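Local coordinates for probable acetyltransferase (Pseudomonas aeruginosa PAO1, PDB 2EUI), which probably transfers an acyl group, such as the acetyl group of acetyl-CoA, to an acceptor that has not been identified, at residues 18-22 and 34-38; 46-51 and 62-68. One frame throughout, in Å; residues are numbered along the deposited sequence.

Contact 1 (18-22 and 34-38); sequences FVKYR and SRKFL
Phe18 and Leu38 meet ring to methyl, and Phe18 shows atom by atom how one aromatic side chain can join two helices. Phe18 CB already lies 3.5 Å from Leu38 CD1. The same methyl reaches Phe18 CG, at 3.5 Å, whereas Phe18 CD2 meets Leu38 CG and also Ser34 CB, the latter at 3.9 Å. Further out, Leu38 CD2 sits over the middle of the ring, 3.5 Å from the centroid and 4° off the normal, a CH-pi contact to the face; it is also the nearest neighbour across the contact of Phe18 CD1, CE1 and, shared with Leu38 CG, CE2. At the tip, Phe18 CZ turns to a second aromatic group and lies 3.8 Å from Phe37 CD2. Phe18 gains this reach because its CG is anti to the backbone N (chi1 -175°), which swings the ring out toward the second helix; the Phe18 and Leu38 side chains then run past each other head to tail, whereas that of Phe37 comes in roughly perpendicular.

The polar border is built differently. Ser34 OG stands over one face of the Arg22 guanidinium, 3.2 Å from NH1, at a poor angle for a hydrogen bond. Each has a partner in the connecting loop instead: Ser34 OG bonds to the carbonyl of Tyr30, and Arg22 NH1 to that of Leu28.

Helices 11-24 and 31-44, the first two of this GNAT-family chain, pack here with local axes at 112°. Beneath them runs strand 60-71, where Phe18 rests on Phe63 and Phe37 on Tyr67, while Leu75 of the second subunit packs against Arg22, Ser34 and Phe37.

Contact 2 (46-51 and 62-68); sequences ESVIYL and GFCQLYP
Val48 and Leu66 exchange backbone hydrogen bonds: Val48 N to Leu66 O is 3.0 Å and Leu66 N to Val48 O is 2.9 Å, the latter in the carbonyl plane. Two residues along, Tyr50 and Cys64 repeat the exchange, but Tyr50 N approaches Cys64 O tilted 28° from the carbonyl plane. The intervening Ile49 and Gln65 form a non-hydrogen-bonded pair, as do Leu51 and Phe63.

Tyr50 CD2 lies 4.0 Å from Leu66 CD1, and Val48 CG1 stands over a face of the same tyrosine ring, offset toward its rim. On the other side of the sheet Gln65 CG, set anti to the backbone N (chi1 -173°), comes within 3.7 Å of Ile49 CG1, and Leu51 CD2 is 3.7 Å from Phe63 CB. At the loop end, Ser47 CB abuts the edge of the Tyr67 ring, 3.4 Å from CD1.

This is the antiparallel beta hairpin of strands 48-53 and 60-71, the second and third of five strands in the mixed sheet of the GNAT fold. Strands 2-5 and 76-86 flank it, joined by backbone hydrogen bonds such as Leu51 with Val4 and Phe63 with Tyr85.

Farther out, helix 92-109 packs against Tyr50, whose ring meets His102 edge-to-face. Leu14 of helix 11-24 lies against Ile49, Leu51 and Phe63. Tyr67 OH is hydrogen-bonded to Ser72 OG of the second subunit, and Phe70 of that chain meets the ring edge-to-face.

How the contacts relate
Both contacts are largely buried, but they occupy different layers. Contact 2 lies about 5 Å from the centre of the chain and contact 1 about 12 Å (centre to centre), in the helical layer over one face of the sheet. Backbone hydrogen bonds set the strand register in 46-51 with 62-68, whereas the helices of 18-22 with 34-38 are held to each other by apolar side chains. The two layers touch directly: Tyr21 CB packs on Phe63 CZ, and Leu38 CD2 lies 4.2 Å from Ile49 CD1. Helix 31-44 is followed, after a short loop, by strand 48-53, and both contacts reach the second subunit of the dimer.

Contact 1 (18-22 and 34-38)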
loop_
_atom_site.group_PDB
_atom_site.type_symbol
_atom_site.label_atom_id
_atom_site.label_comp_id
_atom_site.label_asym_id
_atom_site.label_seq_id
_atom_site.Cartn_x
_atom_site.Cartn_y
_atom_site.Cartn_z
ATOM N N PHE A 18 1.833 -15.038 -13.941
ATOM C CA PHE A 18 2.343 -13.886 -13.206
ATOM C C PHE A 18 3.566 -13.322 -13.931
ATOM O O PHE A 18 3.820 -12.108 -13.928
ATOM C CB PHE A 18 2.734 -14.306 -11.793
ATOM C CG PHE A 18 3.153 -13.170 -10.913
ATOM C CD1 PHE A 18 2.269 -12.144 -10.610
ATOM C CD2 PHE A 18 4.422 -13.147 -10.346
ATOM C CE1 PHE A 18 2.644 -11.114 -9.749
ATOM C CE2 PHE A 18 4.806 -12.114 -9.481
ATOM C CZ PHE A 18 3.917 -11.098 -9.182
ATOM N N VAL A 19 4.320 -14.221 -14.547
ATOM C CA VAL A 19 5.509 -13.857 -15.291
ATOM C C VAL A 19 5.117 -13.059 -16.534
ATOM O O VAL A 19 5.644 -11.976 -16.780
ATOM C CB VAL A 19 6.286 -15.132 -15.693
ATOM C CG1 VAL A 19 7.408 -14.784 -16.677
ATOM C CG2 VAL A 19 6.839 -15.810 -14.433
ATOM N N LYS A 20 4.175 -13.607 -17.302
ATOM C CA LYS A 20 3.673 -12.976 -18.521
ATOM C C LYS A 20 3.347 -11.519 -18.245
ATOM O O LYS A 20 3.701 -10.622 -19.019
ATOM C CB LYS A 20 2.399 -13.679 -18.988
ATOM C CG LYS A 20 2.546 -15.153 -19.290
ATOM C CD LYS A 20 2.912 -15.375 -20.731
ATOM C CE LYS A 20 3.005 -16.849 -21.014
ATOM N NZ LYS A 20 1.890 -17.555 -20.330
ATOM N N TYR A 21 2.643 -11.309 -17.136
ATOM C CA TYR A 21 2.232 -9.982 -16.671
ATOM C C TYR A 21 3.421 -9.032 -16.479
ATOM O O TYR A 21 3.433 -7.918 -17.002
ATOM C CB TYR A 21 1.475 -10.133 -15.350
ATOM C CG TYR A 21 1.344 -8.858 -14.552
ATOM C CD1 TYR A 21 0.533 -7.818 -14.995
ATOM C CD2 TYR A 21 2.034 -8.692 -13.356
ATOM C CE1 TYR A 21 0.410 -6.646 -14.266
ATOM C CE2 TYR A 21 1.920 -7.527 -12.625
ATOM C CZ TYR A 21 1.105 -6.504 -13.083
ATOM O OH TYR A 21 0.974 -5.341 -12.354
ATOM N N ARG A 22 4.415 -9.487 -15.720
ATOM C CA ARG A 22 5.598 -8.694 -15.447
ATOM C C ARG A 22 6.369 -8.456 -16.733
ATOM O O ARG A 22 6.913 -7.376 -16.958
ATOM C CB ARG A 22 6.493 -9.413 -14.425
ATOM C CG ARG A 22 5.858 -9.604 -13.042
ATOM C CD ARG A 22 6.797 -10.296 -12.062
ATOM N NE ARG A 22 8.081 -9.604 -11.959
ATOM C CZ ARG A 22 9.155 -9.909 -12.682
ATOM N NH1 ARG A 22 9.097 -10.902 -13.557
ATOM N NH2 ARG A 22 10.280 -9.228 -12.540
ATOM N N SER A 34 9.869 -14.770 -9.179
ATOM C CA SER A 34 8.468 -14.446 -9.333
ATOM C C SER A 34 7.621 -15.491 -8.624
ATOM O O SER A 34 6.666 -15.153 -7.930
ATOM C CB SER A 34 8.121 -14.355 -10.809
ATOM O OG SER A 34 8.748 -13.206 -11.377
ATOM N N ARG A 35 7.982 -16.760 -8.768
ATOM C CA ARG A 35 7.230 -17.804 -8.104
ATOM C C ARG A 35 7.489 -17.694 -6.601
ATOM O O ARG A 35 6.603 -17.953 -5.790
ATOM C CB ARG A 35 7.650 -19.183 -8.628
ATOM C CG ARG A 35 6.834 -20.338 -8.052
ATOM C CD ARG A 35 7.276 -21.677 -8.624
ATOM N NE ARG A 35 6.403 -22.793 -8.258
ATOM C CZ ARG A 35 6.209 -23.227 -7.013
ATOM N NH1 ARG A 35 6.822 -22.646 -5.986
ATOM N NH2 ARG A 35 5.402 -24.257 -6.794
ATOM N N LYS A 36 8.703 -17.303 -6.227
ATOM C CA LYS A 36 9.048 -17.169 -4.812
ATOM C C LYS A 36 8.285 -16.007 -4.177
ATOM O O LYS A 36 7.822 -16.114 -3.042
ATOM C CB LYS A 36 10.559 -16.971 -4.636
ATOM C CG LYS A 36 10.991 -16.968 -3.179
ATOM C CD LYS A 36 10.262 -18.079 -2.407
ATOM C CE LYS A 36 10.553 -18.068 -0.907
ATOM N NZ LYS A 36 9.811 -19.155 -0.181
ATOM N N PHE A 37 8.155 -14.908 -4.922
ATOM C CA PHE A 37 7.430 -13.718 -4.470
ATOM C C PHE A 37 5.970 -14.059 -4.147
ATOM O O PHE A 37 5.461 -13.712 -3.074
ATOM C CB PHE A 37 7.472 -12.627 -5.554
ATOM C CG PHE A 37 6.721 -11.379 -5.188
ATOM C CD1 PHE A 37 7.246 -10.477 -4.277
ATOM C CD2 PHE A 37 5.464 -11.127 -5.729
ATOM C CE1 PHE A 37 6.530 -9.334 -3.899
ATOM C CE2 PHE A 37 4.741 -9.996 -5.363
ATOM C CZ PHE A 37 5.274 -9.095 -4.444
ATOM N N LEU A 38 5.310 -14.735 -5.086
ATOM C CA LEU A 38 3.920 -15.145 -4.937
ATOM C C LEU A 38 3.715 -16.125 -3.791
ATOM O O LEU A 38 2.646 -16.177 -3.188
ATOM C CB LEU A 38 3.420 -15.797 -6.221
ATOM C CG LEU A 38 3.287 -14.927 -7.465
ATOM C CD1 LEU A 38 2.798 -15.798 -8.615
ATOM C CD2 LEU A 38 2.337 -13.782 -7.186
#

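Contact 2 (46-51 and 62-68)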
loop_
_atom_site.group_PDB
_atom_site.type_symbol
_atom_site.label_atom_id
_atom_site.label_comp_id
_atom_site.label_asym_id
_atom_site.label_seq_id
_atom_site.Cartn_x
_atom_site.Cartn_y
_atom_site.Cartn_z
ATOM N N GLU A 46 -0.664 -12.153 2.646
ATOM C CA GLU A 46 -0.416 -10.716 2.649
ATOM C C GLU A 46 -1.127 -9.983 1.523
ATOM O O GLU A 46 -1.009 -8.764 1.390
ATOM C CB GLU A 46 1.081 -10.447 2.537
ATOM C CG GLU A 46 1.918 -11.179 3.556
ATOM C CD GLU A 46 3.349 -10.741 3.501
ATOM O OE1 GLU A 46 3.888 -10.670 2.377
ATOM O OE2 GLU A 46 3.932 -10.469 4.573
ATOM N N SER A 47 -1.857 -10.722 0.704
ATOM C CA SER A 47 -2.583 -10.115 -0.395
ATOM C C SER A 47 -3.719 -11.031 -0.776
ATOM O O SER A 47 -3.739 -12.196 -0.385
ATOM C CB SER A 47 -1.677 -9.925 -1.606
ATOM O OG SER A 47 -1.502 -11.152 -2.284
ATOM N N VAL A 48 -4.671 -10.491 -1.524
ATOM C CA VAL A 48 -5.803 -11.262 -1.998
ATOM C C VAL A 48 -5.611 -11.320 -3.501
ATOM O O VAL A 48 -5.517 -10.283 -4.157
ATOM C CB VAL A 48 -7.151 -10.569 -1.693
ATOM C CG1 VAL A 48 -8.300 -11.404 -2.229
ATOM C CG2 VAL A 48 -7.304 -10.357 -0.210
ATOM N N ILE A 49 -5.528 -12.533 -4.032
ATOM C CA ILE A 49 -5.354 -12.752 -5.459
ATOM C C ILE A 49 -6.585 -13.453 -6.026
ATOM O O ILE A 49 -6.905 -14.568 -5.626
ATOM C CB ILE A 49 -4.111 -13.632 -5.723
ATOM C CG1 ILE A 49 -2.850 -12.836 -5.384
ATOM C CG2 ILE A 49 -4.109 -14.153 -7.172
ATOM C CD1 ILE A 49 -1.572 -13.614 -5.546
ATOM N N TYR A 50 -7.282 -12.801 -6.949
ATOM C CA TYR A 50 -8.454 -13.418 -7.558
ATOM C C TYR A 50 -8.059 -14.031 -8.893
ATOM O O TYR A 50 -7.281 -13.450 -9.644
ATOM C CB TYR A 50 -9.577 -12.396 -7.763
ATOM C CG TYR A 50 -10.198 -11.906 -6.482
ATOM C CD1 TYR A 50 -10.798 -12.795 -5.588
ATOM C CD2 TYR A 50 -10.150 -10.557 -6.136
ATOM C CE1 TYR A 50 -11.330 -12.351 -4.377
ATOM C CE2 TYR A 50 -10.678 -10.100 -4.929
ATOM C CZ TYR A 50 -11.263 -11.001 -4.054
ATOM O OH TYR A 50 -11.760 -10.552 -2.851
ATOM N N LEU A 51 -8.597 -15.216 -9.161
ATOM C CA LEU A 51 -8.316 -15.950 -10.386
ATOM C C LEU A 51 -9.577 -16.180 -11.207
ATOM O O LEU A 51 -10.573 -16.687 -10.688
ATOM C CB LEU A 51 -7.705 -17.323 -10.063
ATOM C CG LEU A 51 -6.435 -17.377 -9.215
ATOM C CD1 LEU A 51 -6.054 -18.826 -8.902
ATOM C CD2 LEU A 51 -5.323 -16.656 -9.951
ATOM N N GLY A 62 -7.068 -15.130 -16.420
ATOM C CA GLY A 62 -6.559 -13.861 -15.945
ATOM C C GLY A 62 -6.511 -13.854 -14.430
ATOM O O GLY A 62 -6.988 -14.787 -13.775
ATOM N N PHE A 63 -5.929 -12.812 -13.858
ATOM C CA PHE A 63 -5.863 -12.755 -12.422
ATOM C C PHE A 63 -5.799 -11.317 -11.932
ATOM O O PHE A 63 -5.521 -10.391 -12.689
ATOM C CB PHE A 63 -4.656 -13.551 -11.925
ATOM C CG PHE A 63 -3.358 -12.857 -12.146
ATOM C CD1 PHE A 63 -2.881 -11.940 -11.220
ATOM C CD2 PHE A 63 -2.642 -13.061 -13.314
ATOM C CE1 PHE A 63 -1.712 -11.234 -11.460
ATOM C CE2 PHE A 63 -1.467 -12.354 -13.559
ATOM C CZ PHE A 63 -1.004 -11.442 -12.634
ATOM N N CYS A 64 -6.045 -11.152 -10.643
ATOM C CA CYS A 64 -6.047 -9.840 -10.025
ATOM C C CYS A 64 -5.385 -9.899 -8.636
ATOM O O CYS A 64 -5.458 -10.917 -7.951
ATOM C CB CYS A 64 -7.506 -9.377 -9.932
ATOM S SG CYS A 64 -7.785 -7.942 -8.940
ATOM N N GLN A 65 -4.711 -8.826 -8.238
ATOM C CA GLN A 65 -4.090 -8.800 -6.915
ATOM C C GLN A 65 -4.280 -7.471 -6.196
ATOM O O GLN A 65 -4.093 -6.389 -6.766
ATOM C CB GLN A 65 -2.591 -9.140 -6.969
ATOM C CG GLN A 65 -1.946 -9.282 -5.587
ATOM C CD GLN A 65 -0.525 -9.850 -5.643
ATOM O OE1 GLN A 65 0.324 -9.384 -6.419
ATOM N NE2 GLN A 65 -0.261 -10.853 -4.812
ATOM N N LEU A 66 -4.677 -7.568 -4.935
ATOM C CA LEU A 66 -4.885 -6.392 -4.122
ATOM C C LEU A 66 -4.090 -6.562 -2.847
ATOM O O LEU A 66 -3.896 -7.682 -2.380
ATOM C CB LEU A 66 -6.372 -6.230 -3.780
ATOM C CG LEU A 66 -7.389 -6.117 -4.922
ATOM C CD1 LEU A 66 -7.753 -7.492 -5.453
ATOM C CD2 LEU A 66 -8.623 -5.441 -4.404
ATOM N N TYR A 67 -3.606 -5.453 -2.300
ATOM C CA TYR A 67 -2.868 -5.490 -1.040
ATOM C C TYR A 67 -3.684 -4.790 0.031
ATOM O O TYR A 67 -4.125 -3.660 -0.152
ATOM C CB TYR A 67 -1.507 -4.803 -1.168
ATOM C CG TYR A 67 -0.591 -5.454 -2.169
ATOM C CD1 TYR A 67 -0.438 -6.842 -2.201
ATOM C CD2 TYR A 67 0.112 -4.691 -3.100
ATOM C CE1 TYR A 67 0.390 -7.455 -3.142
ATOM C CE2 TYR A 67 0.944 -5.292 -4.045
ATOM C CZ TYR A 67 1.077 -6.674 -4.060
ATOM O OH TYR A 67 1.908 -7.278 -4.972
ATOM N N PRO A 68 -3.899 -5.461 1.168
ATOM C CA PRO A 68 -4.666 -4.904 2.285
ATOM C C PRO A 68 -3.955 -3.708 2.932
ATOM O O PRO A 68 -2.742 -3.741 3.139
ATOM C CB PRO A 68 -4.775 -6.084 3.238
ATOM C CG PRO A 68 -3.454 -6.762 3.040
ATOM C CD PRO A 68 -3.324 -6.768 1.533
#